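Local atomic coordinates of cytochrome c' (Rubrivivax gelatinosus, PDB entry 2J8W), a protein that carries a covalently bound, high-spin heme c without a sixth iron ligand and probably serves in bacterial electron transport, although its exact function is not known. Residues 22-26 and 44-48. Residues are numbered along the deposited sequence; the frame is centred on the assembly and turned at random. Where two conformers were deposited one is given.
Sequences HFGRV and NIALV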
# COMPACT_ATOMS: atom_id res chain seq x y z
N HIS A 22 3.04 -7.97 -4.26
CA HIS A 22 2.64 -9.07 -3.38
C HIS A 22 1.88 -10.16 -4.12
O HIS A 22 2.09 -11.34 -3.83
CB HIS A 22 1.88 -8.49 -2.17
CG HIS A 22 2.80 -7.77 -1.25
ND1 HIS A 22 3.61 -8.46 -0.37
CD2 HIS A 22 3.18 -6.48 -1.18
CE1 HIS A 22 4.41 -7.58 0.24
NE2 HIS A 22 4.16 -6.37 -0.23
N PHE A 23 1.05 -9.77 -5.10
CA PHE A 23 0.41 -10.77 -5.93
C PHE A 23 1.44 -11.59 -6.70
O PHE A 23 1.31 -12.79 -6.83
CB PHE A 23 -0.61 -10.12 -6.87
CG PHE A 23 -1.36 -11.10 -7.72
CD1 PHE A 23 -2.26 -11.96 -7.18
CD2 PHE A 23 -1.19 -11.13 -9.09
CE1 PHE A 23 -2.93 -12.87 -7.94
CE2 PHE A 23 -1.87 -12.04 -9.86
CZ PHE A 23 -2.74 -12.89 -9.29
N GLY A 24 2.47 -10.90 -7.19
CA GLY A 24 3.51 -11.59 -7.91
C GLY A 24 4.24 -12.64 -7.09
O GLY A 24 4.65 -13.67 -7.62
N ARG A 25 4.38 -12.41 -5.79
CA ARG A 25 4.99 -13.40 -4.92
C ARG A 25 4.14 -14.66 -4.85
O ARG A 25 4.65 -15.79 -4.88
CB ARG A 25 5.19 -12.83 -3.51
CG ARG A 25 6.12 -11.65 -3.48
CD ARG A 25 6.31 -11.14 -2.06
NE ARG A 25 6.75 -9.74 -2.04
CZ ARG A 25 7.33 -9.15 -1.00
NH1 ARG A 25 7.46 -9.81 0.12
NH2 ARG A 25 7.70 -7.88 -1.07
N VAL A 26 2.83 -14.47 -4.77
CA VAL A 26 1.91 -15.61 -4.74
C VAL A 26 1.96 -16.34 -6.07
O VAL A 26 2.00 -17.58 -6.12
CB VAL A 26 0.47 -15.18 -4.38
CG1 VAL A 26 -0.44 -16.39 -4.23
CG2 VAL A 26 0.46 -14.34 -3.07
N ASN A 44 0.98 -12.97 1.99
CA ASN A 44 0.94 -12.14 0.79
C ASN A 44 -0.47 -12.00 0.25
O ASN A 44 -0.84 -10.92 -0.20
CB ASN A 44 1.93 -12.67 -0.25
CG ASN A 44 3.34 -12.33 0.10
OD1 ASN A 44 3.65 -11.17 0.34
ND2 ASN A 44 4.22 -13.33 0.14
N ILE A 45 -1.26 -13.06 0.31
CA ILE A 45 -2.66 -12.98 -0.06
C ILE A 45 -3.45 -12.01 0.80
O ILE A 45 -4.23 -11.22 0.30
CB ILE A 45 -3.31 -14.38 -0.08
CG1 ILE A 45 -2.78 -15.17 -1.27
CG2 ILE A 45 -4.80 -14.27 -0.15
CD1 ILE A 45 -3.19 -16.67 -1.21
N ALA A 46 -3.19 -12.05 2.10
CA ALA A 46 -3.89 -11.15 3.01
C ALA A 46 -3.57 -9.70 2.67
O ALA A 46 -4.45 -8.83 2.71
CB ALA A 46 -3.54 -11.46 4.46
N LEU A 47 -2.31 -9.42 2.33
CA LEU A 47 -1.93 -8.08 1.92
C LEU A 47 -2.59 -7.68 0.60
O LEU A 47 -3.10 -6.58 0.48
CB LEU A 47 -0.39 -7.94 1.75
CG LEU A 47 0.49 -7.76 2.99
CD1 LEU A 47 1.98 -7.91 2.75
CD2 LEU A 47 0.23 -6.36 3.56
N VAL A 48 -2.60 -8.59 -0.38
CA VAL A 48 -3.31 -8.31 -1.63
C VAL A 48 -4.75 -7.98 -1.35
O VAL A 48 -5.30 -7.03 -1.88
CB VAL A 48 -3.16 -9.49 -2.62
CG1 VAL A 48 -4.10 -9.31 -3.79
CG2 VAL A 48 -1.71 -9.63 -3.09
O HOH W 1 6.97 -12.61 0.97
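His22 donates from ND1 to OD1 of Asn44, 2.8 Å away, and the bond is nearly straight at 171°. The acceptor lies almost in the imidazole plane, whereas the donor is tilted 23° from the carbonyl plane of the amide. In the conformer given, one of two deposited, Leu47 CD1 sits over one face of the same ring, displaced from the centre toward the ND1-CE1 side and 3.7 Å from the ring centroid, a CH-pi contact of that conformer. Asn44 also meets Arg25, whose CD reaches to 3.6 Å of OD1. A water accepts from both Arg25 NH1 and Asn44 ND2, so each end of the amide has a partner. The extended Arg25 chain carries its guanidinium over CE1 of His22, and NH2 is held by Asn21. With NE2 bonded to Tyr11 OH of the second subunit, both imidazole nitrogens are engaged, which should fix the ring's rotation; a leucine at His22 would probably leave Asn44 OD1 and that tyrosine hydroxyl without their mate.

Deeper in, the contact is apolar. Val48 points CG2, anti to its own carbonyl carbon, at the backbone of Phe23, 3.4 Å from its N, while Val26 CG2 packs 3.8 Å from Ile45 CG1. Leu96 of helix 79-102 touches Phe23, Ile45 and Val48, and Val112 of helix 105-126 touches Phe23 and Val26. The segment axes approach to 8.6 Å and run roughly antiparallel, at 144°. This is the packing of helices 5-30 and 38-52 in the four-helix bundle of cytochromes c', with the nearest atoms of the Phe23 side chain and the heme about 4 Å apart.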